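Local coordinates for protein probable transcriptional regulator (Pseudomonas aeruginosa PAO1, PDB 2GEN) that probably binds regulatory DNA as a dimeric transcriptional regulator of the TetR family, through a predicted helix-turn-helix near its N terminus, at residues S90-V95 against G159-L164; A61-Y66 against R103-S108; D163-W168 against V175-C180. One frame throughout, in Å; residues are numbered along the deposited sequence.

How the interactions relate
From the N terminus the chain first passes 61-66 on helix 51-76, then 90-95 on helix 80-97, before 103-108 on helix 99-114 folds back to close interaction 2. The loop of interaction 1 opens inside that one and closes later, at 159-164 on helix 150-169, so the two cross; their centres lie about 12 Å apart and Trp94 joins them, its NE1 2.8 Å from Gln65 OE1. Interaction 3 starts on the same helix, sharing Asp163 and Leu164, and closes a short loop before helix 181-192. Its centre is about 7 Å from the centre of interaction 1, where Leu177 packs on Ile92 and Val95.

Interaction 1 (S90-V95 against G159-L164); sequences SYIDWV and GPAHDL
The ring of Tyr91 lies between two partners, Val95 CG2 on one face and His162 CD2 on the other, each 3.5 Å from the plane and displaced toward the rim. Near the ring plane, at the edge, is Ala161 O, 3.8 Å from Tyr91 CE2. The imidazole of His162 presents its CD2 edge to the phenol in a T-shaped (edge-to-face) pair: the centroids are 4.8 Å apart and the planes stand at 72°. His162 CD2 comes closest, 3.6 Å from Tyr91 CZ. With Tyr91 CG anti to the backbone N (chi1 180°), the ring is carried across to the facing helix.

The hydroxyl end is joined by water 1, which lies 3.0 Å from Tyr91 OH and donates a hydrogen bond to His162 O at 2.7 Å. His162 ND1 is hydrogen-bonded to Asp163 of the second subunit, so the imidazole links this contact to the dimer interface. The rest of the contact is apolar, with Ile92 CD1 reaching Ala161 CB at 3.8 Å. The small methyl of Ala161 thus meets both Ile92 and the Tyr91 ring.

The local axes approach to 10.1 Å and run nearly parallel, at 17°, so at this point the two helices run side by side. Around them, Leu106 of helix 99-114 and Tyr66 of helix 51-76 pack on Tyr91, and Arg181 on Ile92. The contact thus packs helices 80-97 and 150-169 of the all-helical bundle next to the dimer interface, which His162, Asp163 and Pro160 reach, Pro160 meeting its counterpart in the second subunit.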
loop_
_atom_site.group_PDB
_atom_site.type_symbol
_atom_site.label_atom_id
_atom_site.label_comp_id
_atom_site.label_asym_id
_atom_site.label_seq_id
_atom_site.Cartn_x
_atom_site.Cartn_y
_atom_site.Cartn_z
ATOM N N SER A 90 -4.382 15.534 -6.374
ATOM C CA SER A 90 -5.164 14.796 -7.355
ATOM C C SER A 90 -5.569 13.425 -6.822
ATOM O O SER A 90 -6.706 12.981 -7.009
ATOM C CB SER A 90 -4.433 14.687 -8.704
ATOM O OG SER A 90 -4.252 15.966 -9.243
ATOM N N TYR A 91 -4.634 12.762 -6.129
ATOM C CA TYR A 91 -4.922 11.446 -5.619
ATOM C C TYR A 91 -5.930 11.515 -4.465
ATOM O O TYR A 91 -6.943 10.812 -4.496
ATOM C CB TYR A 91 -3.624 10.746 -5.182
ATOM C CG TYR A 91 -3.947 9.401 -4.658
ATOM C CD1 TYR A 91 -4.410 8.394 -5.533
ATOM C CD2 TYR A 91 -3.861 9.122 -3.288
ATOM C CE1 TYR A 91 -4.750 7.115 -5.037
ATOM C CE2 TYR A 91 -4.195 7.860 -2.790
ATOM C CZ TYR A 91 -4.624 6.877 -3.657
ATOM O OH TYR A 91 -4.984 5.639 -3.168
ATOM N N ILE A 92 -5.695 12.410 -3.519
ATOM C CA ILE A 92 -6.535 12.519 -2.320
ATOM C C ILE A 92 -7.955 12.909 -2.779
ATOM O O ILE A 92 -8.920 12.259 -2.413
ATOM C CB ILE A 92 -5.940 13.527 -1.320
ATOM C CG1 ILE A 92 -4.654 12.937 -0.701
ATOM C CG2 ILE A 92 -7.022 13.900 -0.235
ATOM C CD1 ILE A 92 -4.871 11.687 0.089
ATOM N N ASP A 93 -8.036 13.913 -3.638
ATOM C CA ASP A 93 -9.370 14.400 -4.102
ATOM C C ASP A 93 -10.116 13.306 -4.835
ATOM O O ASP A 93 -11.308 13.160 -4.641
ATOM C CB ASP A 93 -9.205 15.610 -4.983
ATOM C CG ASP A 93 -8.717 16.818 -4.202
ATOM O OD1 ASP A 93 -8.693 16.756 -2.932
ATOM O OD2 ASP A 93 -8.377 17.856 -4.828
ATOM N N TRP A 94 -9.417 12.561 -5.714
ATOM C CA TRP A 94 -10.036 11.494 -6.468
ATOM C C TRP A 94 -10.565 10.379 -5.517
ATOM O O TRP A 94 -11.702 9.881 -5.682
ATOM C CB TRP A 94 -9.069 10.934 -7.536
ATOM C CG TRP A 94 -9.780 9.929 -8.428
ATOM C CD1 TRP A 94 -10.500 10.191 -9.602
ATOM C CD2 TRP A 94 -9.878 8.536 -8.202
ATOM N NE1 TRP A 94 -11.013 9.004 -10.102
ATOM C CE2 TRP A 94 -10.643 7.980 -9.270
ATOM C CE3 TRP A 94 -9.380 7.681 -7.208
ATOM C CZ2 TRP A 94 -10.925 6.597 -9.348
ATOM C CZ3 TRP A 94 -9.651 6.298 -7.306
ATOM C CH2 TRP A 94 -10.419 5.797 -8.366
ATOM N N VAL A 95 -9.768 10.039 -4.496
ATOM C CA VAL A 95 -10.187 9.016 -3.531
ATOM C C VAL A 95 -11.421 9.517 -2.751
ATOM O O VAL A 95 -12.379 8.761 -2.582
ATOM C CB VAL A 95 -9.055 8.683 -2.578
ATOM C CG1 VAL A 95 -9.575 7.894 -1.341
ATOM C CG2 VAL A 95 -7.931 7.951 -3.356
ATOM N N GLY A 159 3.681 8.182 -1.343
ATOM C CA GLY A 159 3.568 7.096 -0.354
ATOM C C GLY A 159 2.670 7.488 0.836
ATOM O O GLY A 159 1.809 6.698 1.186
ATOM N N PRO A 160 2.911 8.656 1.452
ATOM C CA PRO A 160 2.004 9.008 2.582
ATOM C C PRO A 160 0.515 9.032 2.208
ATOM O O PRO A 160 -0.325 8.437 2.923
ATOM C CB PRO A 160 2.511 10.375 3.030
ATOM C CG PRO A 160 3.996 10.322 2.754
ATOM C CD PRO A 160 3.990 9.660 1.357
ATOM N N ALA A 161 0.171 9.691 1.099
ATOM C CA ALA A 161 -1.194 9.712 0.623
ATOM C C ALA A 161 -1.723 8.310 0.330
ATOM O O ALA A 161 -2.815 7.991 0.746
ATOM C CB ALA A 161 -1.316 10.631 -0.648
ATOM N N HIS A 162 -0.970 7.457 -0.388
ATOM C CA HIS A 162 -1.381 6.090 -0.611
ATOM C C HIS A 162 -1.639 5.369 0.730
ATOM O O HIS A 162 -2.644 4.637 0.892
ATOM C CB HIS A 162 -0.294 5.324 -1.389
ATOM C CG HIS A 162 -0.304 5.558 -2.866
ATOM N ND1 HIS A 162 0.639 4.983 -3.711
ATOM C CD2 HIS A 162 -1.121 6.300 -3.662
ATOM C CE1 HIS A 162 0.377 5.334 -4.962
ATOM N NE2 HIS A 162 -0.683 6.134 -4.962
ATOM N N ASP A 163 -0.708 5.552 1.660
ATOM C CA ASP A 163 -0.789 4.842 2.927
ATOM C C ASP A 163 -1.997 5.315 3.750
ATOM O O ASP A 163 -2.771 4.482 4.241
ATOM C CB ASP A 163 0.509 5.006 3.706
ATOM C CG ASP A 163 0.617 4.032 4.858
ATOM O OD1 ASP A 163 0.873 2.815 4.602
ATOM O OD2 ASP A 163 0.437 4.483 6.004
ATOM N N LEU A 164 -2.158 6.622 3.904
ATOM C CA LEU A 164 -3.314 7.169 4.648
ATOM C C LEU A 164 -4.636 6.769 3.976
ATOM O O LEU A 164 -5.584 6.366 4.658
ATOM C CB LEU A 164 -3.212 8.666 4.777
ATOM C CG LEU A 164 -4.169 9.351 5.784
ATOM C CD1 LEU A 164 -4.061 8.676 7.168
ATOM C CD2 LEU A 164 -3.857 10.825 5.915
HETATM O O HOH W 1 -3.460 3.650 -1.520
#

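Interaction 2 (A61-Y66 against R103-S108); sequences AGIGQY and RFILHS
Ile105 makes the close part of this contact by pressing the end of its side chain onto the backbone of Gly62. Its CD1 methyl lies 3.6 Å from Gly62 C. The same Ile105 CD1 is 3.9 Å from Ile63 N, so a single methyl meets the main chain at the junction of two residues. The longer branch gets there because CG1 is anti to the carbonyl carbon (chi1 -72°) and CD1 then extends from it, with chi2 at 171°. Gly62 offers only its alpha carbon and peptide to the methyl, and the nearest CA atoms of the two segments, Gly62 CA and Ile105 CA, stand 7.0 Å apart.

The looser part lies beside this point. Ile63 CG2 and Ile105 CG2 meet at 4.2 Å, a lighter apolar touch, and the far end of the Ile63 side chain leads away from Ile105 to pack on Leu121 and Asn125 of helix 118-141. No hydrogen bond crosses between the segments, and they bury just 109 Å² in total. Beyond the contact, His107 is exposed to solvent. Phe104 and Ser108 are buried instead, and within 103-108 Ser108 OG donates to Phe104 O at 2.7 Å, tilted 34° from the carbonyl plane, while His107 N reaches the same oxygen from the opposite face.

Tyr59 and Trp94 also pack on Ile105, so its side chain is held between helix 51-76 and helix 80-97. With Ile105 CD1 resting on the bare backbone of Gly62, the contact joins helices 51-76 and 99-114 in the all-helical fold of a TetR-family chain, beyond the predicted helix-turn-helix in sequence.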
loop_
_atom_site.group_PDB
_atom_site.type_symbol
_atom_site.label_atom_id
_atom_site.label_comp_id
_atom_site.label_asym_id
_atom_site.label_seq_id
_atom_site.Cartn_x
_atom_site.Cartn_y
_atom_site.Cartn_z
ATOM N N ALA A 61 -9.891 2.202 -16.210
ATOM C CA ALA A 61 -10.561 3.519 -16.185
ATOM C C ALA A 61 -10.241 4.305 -14.919
ATOM O O ALA A 61 -10.099 5.542 -14.982
ATOM C CB ALA A 61 -12.049 3.369 -16.334
ATOM N N GLY A 62 -10.136 3.608 -13.789
ATOM C CA GLY A 62 -9.840 4.253 -12.514
ATOM C C GLY A 62 -8.443 4.836 -12.480
ATOM O O GLY A 62 -8.263 6.003 -12.130
ATOM N N ILE A 63 -7.428 4.046 -12.837
ATOM C CA ILE A 63 -6.089 4.632 -12.952
ATOM C C ILE A 63 -6.038 5.706 -14.044
ATOM O O ILE A 63 -5.324 6.708 -13.895
ATOM C CB ILE A 63 -4.938 3.570 -13.066
ATOM C CG1 ILE A 63 -5.077 2.736 -14.357
ATOM C CG2 ILE A 63 -4.929 2.688 -11.819
ATOM C CD1 ILE A 63 -3.828 1.847 -14.654
ATOM N N GLY A 64 -6.810 5.531 -15.118
ATOM C CA GLY A 64 -6.877 6.518 -16.203
ATOM C C GLY A 64 -7.384 7.878 -15.694
ATOM O O GLY A 64 -6.990 8.933 -16.219
ATOM N N GLN A 65 -8.253 7.858 -14.683
ATOM C CA GLN A 65 -8.819 9.141 -14.198
ATOM C C GLN A 65 -7.784 9.947 -13.440
ATOM O O GLN A 65 -7.680 11.192 -13.616
ATOM C CB GLN A 65 -10.092 8.952 -13.349
ATOM C CG GLN A 65 -11.280 8.593 -14.205
ATOM C CD GLN A 65 -12.606 8.929 -13.530
ATOM O OE1 GLN A 65 -12.656 9.280 -12.344
ATOM N NE2 GLN A 65 -13.690 8.787 -14.290
ATOM N N TYR A 66 -6.992 9.261 -12.634
ATOM C CA TYR A 66 -5.876 9.935 -11.987
ATOM C C TYR A 66 -4.897 10.521 -13.020
ATOM O O TYR A 66 -4.523 11.684 -12.923
ATOM C CB TYR A 66 -5.210 9.028 -10.949
ATOM C CG TYR A 66 -4.001 9.640 -10.273
ATOM C CD1 TYR A 66 -4.124 10.684 -9.336
ATOM C CD2 TYR A 66 -2.722 9.173 -10.571
ATOM C CE1 TYR A 66 -3.004 11.264 -8.739
ATOM C CE2 TYR A 66 -1.577 9.721 -9.943
ATOM C CZ TYR A 66 -1.712 10.768 -9.018
ATOM O OH TYR A 66 -0.600 11.313 -8.394
ATOM N N ARG A 103 -11.078 1.864 -3.315
ATOM C CA ARG A 103 -10.974 0.560 -2.650
ATOM C C ARG A 103 -10.772 -0.534 -3.692
ATOM O O ARG A 103 -9.907 -1.403 -3.539
ATOM C CB ARG A 103 -12.227 0.304 -1.829
ATOM C CG ARG A 103 -11.989 -0.596 -0.668
ATOM C CD ARG A 103 -13.281 -0.709 0.146
ATOM N NE ARG A 103 -13.438 0.453 1.016
ATOM C CZ ARG A 103 -14.307 1.437 0.835
ATOM N NH1 ARG A 103 -15.126 1.419 -0.202
ATOM N NH2 ARG A 103 -14.348 2.455 1.698
ATOM N N PHE A 104 -11.558 -0.467 -4.766
ATOM C CA PHE A 104 -11.521 -1.480 -5.812
ATOM C C PHE A 104 -10.127 -1.518 -6.431
ATOM O O PHE A 104 -9.524 -2.592 -6.555
ATOM C CB PHE A 104 -12.574 -1.191 -6.887
ATOM C CG PHE A 104 -12.481 -2.097 -8.078
ATOM C CD1 PHE A 104 -13.073 -3.382 -8.046
ATOM C CD2 PHE A 104 -11.830 -1.682 -9.239
ATOM C CE1 PHE A 104 -12.979 -4.232 -9.138
ATOM C CE2 PHE A 104 -11.734 -2.521 -10.362
ATOM C CZ PHE A 104 -12.328 -3.822 -10.299
ATOM N N ILE A 105 -9.588 -0.349 -6.785
ATOM C CA ILE A 105 -8.269 -0.269 -7.399
ATOM C C ILE A 105 -7.187 -0.845 -6.471
ATOM O O ILE A 105 -6.312 -1.558 -6.925
ATOM C CB ILE A 105 -7.890 1.202 -7.776
ATOM C CG1 ILE A 105 -8.711 1.664 -8.981
ATOM C CG2 ILE A 105 -6.376 1.314 -8.109
ATOM C CD1 ILE A 105 -8.548 3.130 -9.260
ATOM N N LEU A 106 -7.265 -0.527 -5.178
ATOM C CA LEU A 106 -6.262 -0.944 -4.205
ATOM C C LEU A 106 -6.258 -2.451 -3.998
ATOM O O LEU A 106 -5.264 -3.004 -3.514
ATOM C CB LEU A 106 -6.455 -0.209 -2.864
ATOM C CG LEU A 106 -6.118 1.275 -2.846
ATOM C CD1 LEU A 106 -6.344 1.808 -1.441
ATOM C CD2 LEU A 106 -4.679 1.510 -3.310
ATOM N N HIS A 107 -7.347 -3.129 -4.364
ATOM C CA HIS A 107 -7.424 -4.573 -4.131
ATOM C C HIS A 107 -7.396 -5.434 -5.393
ATOM O O HIS A 107 -7.397 -6.669 -5.306
ATOM C CB HIS A 107 -8.621 -4.891 -3.245
ATOM C CG HIS A 107 -8.530 -4.259 -1.888
ATOM N ND1 HIS A 107 -9.598 -3.631 -1.281
ATOM C CD2 HIS A 107 -7.489 -4.158 -1.021
ATOM C CE1 HIS A 107 -9.223 -3.181 -0.095
ATOM N NE2 HIS A 107 -7.950 -3.489 0.089
ATOM N N SER A 108 -7.318 -4.796 -6.561
ATOM C CA SER A 108 -7.554 -5.508 -7.822
ATOM C C SER A 108 -6.390 -5.602 -8.821
ATOM O O SER A 108 -6.540 -6.218 -9.878
ATOM C CB SER A 108 -8.774 -4.913 -8.534
ATOM O OG SER A 108 -9.923 -5.004 -7.711
#

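Interaction 3 (D163-W168 against V175-C180); sequences DLARQW and VALADC
Leu164, the first residue of 163-168 to touch the loop, meets both Leu177 and Cys180. Its CG lies 3.8 Å from Leu177 CD1, the two leucines lying antiparallel, flank to flank, and its CD2 lies 3.7 Å from Cys180 CB. Cys180 occupies the N-cap position of helix 181-192, so this methyl packs at the very start of that helix. One residue on, Ala165 adds a lighter touch, its CB 4.1 Å from Leu177 CD2.

A helical turn after Leu164 comes Trp168. A chi1 of 178° swings the indole away from its own backbone N and toward the loop, where it lies against Leu177. Leu177 CB sits over one face in a CH-pi contact, 3.7 Å from the centroid of the five-membered ring and 17° off its normal. Farther along the same side chain, Leu177 CD2 is 3.7 Å from Trp168 CE3, so the leucine, transverse to the indole, extends from its pyrrole part toward its benzene part. The backbone joins in too: Leu177 N lies over an indole face, 3.5 Å from Trp168 NE1, and Val175 O comes within 3.4 Å of Trp168 CD1 from an oblique direction. Neither approach is a hydrogen bond; Val175 O has its bond with Thr173.

Outside the two segments, Val95 of helix 80-97 also packs on Leu177, while Val175 and Cys180 touch Asp151 and Cys152 of the second subunit. With no hydrogen bond between 163-168 and 175-180, the contact, which buries 315 Å², probably rests mainly on apolar packing and the CH-pi contact. The chemistry implies a hydrophobic anchor: Leu177 turns inward between Leu164 and Trp168 and fastens the loop to helix 150-169 just before helix 181-192 begins.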
loop_
_atom_site.group_PDB
_atom_site.type_symbol
_atom_site.label_atom_id
_atom_site.label_comp_id
_atom_site.label_asym_id
_atom_site.label_seq_id
_atom_site.Cartn_x
_atom_site.Cartn_y
_atom_site.Cartn_z
ATOM N N ASP A 163 -0.708 5.552 1.660
ATOM C CA ASP A 163 -0.789 4.842 2.927
ATOM C C ASP A 163 -1.997 5.315 3.750
ATOM O O ASP A 163 -2.771 4.482 4.241
ATOM C CB ASP A 163 0.509 5.006 3.706
ATOM C CG ASP A 163 0.617 4.032 4.858
ATOM O OD1 ASP A 163 0.873 2.815 4.602
ATOM O OD2 ASP A 163 0.437 4.483 6.004
ATOM N N LEU A 164 -2.158 6.622 3.904
ATOM C CA LEU A 164 -3.314 7.169 4.648
ATOM C C LEU A 164 -4.636 6.769 3.976
ATOM O O LEU A 164 -5.584 6.366 4.658
ATOM C CB LEU A 164 -3.212 8.666 4.777
ATOM C CG LEU A 164 -4.169 9.351 5.784
ATOM C CD1 LEU A 164 -4.061 8.676 7.168
ATOM C CD2 LEU A 164 -3.857 10.825 5.915
ATOM N N ALA A 165 -4.696 6.850 2.644
ATOM C CA ALA A 165 -5.905 6.457 1.925
ATOM C C ALA A 165 -6.282 5.003 2.202
ATOM O O ALA A 165 -7.441 4.702 2.502
ATOM C CB ALA A 165 -5.731 6.674 0.438
ATOM N N ARG A 166 -5.292 4.112 2.117
ATOM C CA ARG A 166 -5.488 2.689 2.445
ATOM C C ARG A 166 -6.105 2.512 3.865
ATOM O O ARG A 166 -7.150 1.849 4.028
ATOM C CB ARG A 166 -4.141 1.953 2.292
ATOM C CG ARG A 166 -4.228 0.461 2.134
ATOM C CD ARG A 166 -2.840 -0.194 1.798
ATOM N NE ARG A 166 -2.430 -0.190 0.390
ATOM C CZ ARG A 166 -2.824 -1.078 -0.535
ATOM N NH1 ARG A 166 -3.691 -2.039 -0.232
ATOM N NH2 ARG A 166 -2.374 -0.982 -1.782
ATOM N N GLN A 167 -5.515 3.168 4.868
ATOM C CA GLN A 167 -5.990 3.064 6.259
ATOM C C GLN A 167 -7.370 3.657 6.419
ATOM O O GLN A 167 -8.235 3.091 7.101
ATOM C CB GLN A 167 -5.021 3.783 7.190
ATOM C CG GLN A 167 -3.586 3.194 7.144
ATOM C CD GLN A 167 -3.582 1.715 7.501
ATOM O OE1 GLN A 167 -3.362 0.860 6.639
ATOM N NE2 GLN A 167 -3.856 1.408 8.767
ATOM N N TRP A 168 -7.575 4.817 5.800
ATOM C CA TRP A 168 -8.858 5.513 5.875
ATOM C C TRP A 168 -9.999 4.700 5.273
ATOM O O TRP A 168 -11.077 4.570 5.875
ATOM C CB TRP A 168 -8.746 6.877 5.190
ATOM C CG TRP A 168 -10.040 7.640 5.171
ATOM C CD1 TRP A 168 -10.651 8.263 6.235
ATOM C CD2 TRP A 168 -10.858 7.901 4.023
ATOM N NE1 TRP A 168 -11.807 8.884 5.807
ATOM C CE2 TRP A 168 -11.956 8.674 4.455
ATOM C CE3 TRP A 168 -10.770 7.549 2.667
ATOM C CZ2 TRP A 168 -12.970 9.091 3.574
ATOM C CZ3 TRP A 168 -11.781 7.986 1.779
ATOM C CH2 TRP A 168 -12.857 8.740 2.237
ATOM N N VAL A 175 -8.896 10.191 11.486
ATOM C CA VAL A 175 -8.965 11.464 10.741
ATOM C C VAL A 175 -9.797 11.361 9.464
ATOM O O VAL A 175 -9.951 10.276 8.923
ATOM C CB VAL A 175 -7.556 12.046 10.352
ATOM C CG1 VAL A 175 -7.144 13.139 11.308
ATOM C CG2 VAL A 175 -6.511 10.982 10.234
ATOM N N ALA A 176 -10.364 12.482 9.015
ATOM C CA ALA A 176 -11.037 12.527 7.718
ATOM C C ALA A 176 -9.925 12.706 6.673
ATOM O O ALA A 176 -9.087 13.607 6.819
ATOM C CB ALA A 176 -12.014 13.684 7.663
ATOM N N LEU A 177 -9.875 11.824 5.675
ATOM C CA LEU A 177 -8.875 11.970 4.582
ATOM C C LEU A 177 -8.810 13.378 3.980
ATOM O O LEU A 177 -7.694 13.895 3.833
ATOM C CB LEU A 177 -9.050 10.910 3.476
ATOM C CG LEU A 177 -7.925 10.849 2.422
ATOM C CD1 LEU A 177 -6.558 10.531 3.042
ATOM C CD2 LEU A 177 -8.247 9.849 1.313
ATOM N N ALA A 178 -9.960 14.009 3.671
ATOM C CA ALA A 178 -9.981 15.383 3.157
ATOM C C ALA A 178 -9.328 16.367 4.114
ATOM O O ALA A 178 -8.734 17.333 3.668
ATOM C CB ALA A 178 -11.423 15.853 2.811
ATOM N N ASP A 179 -9.404 16.113 5.432
ATOM C CA ASP A 179 -8.806 17.029 6.408
ATOM C C ASP A 179 -7.279 16.923 6.438
ATOM O O ASP A 179 -6.637 17.697 7.114
ATOM C CB ASP A 179 -9.332 16.778 7.846
ATOM C CG ASP A 179 -10.719 17.380 8.111
ATOM O OD1 ASP A 179 -11.171 18.250 7.332
ATOM O OD2 ASP A 179 -11.345 16.963 9.140
ATOM N N CYS A 180 -6.693 15.948 5.740
ATOM C CA CYS A 180 -5.228 15.847 5.711
ATOM C C CYS A 180 -4.678 16.242 4.333
ATOM O O CYS A 180 -3.486 16.132 4.101
ATOM C CB CYS A 180 -4.788 14.426 5.992
ATOM S SG CYS A 180 -5.334 13.859 7.638
#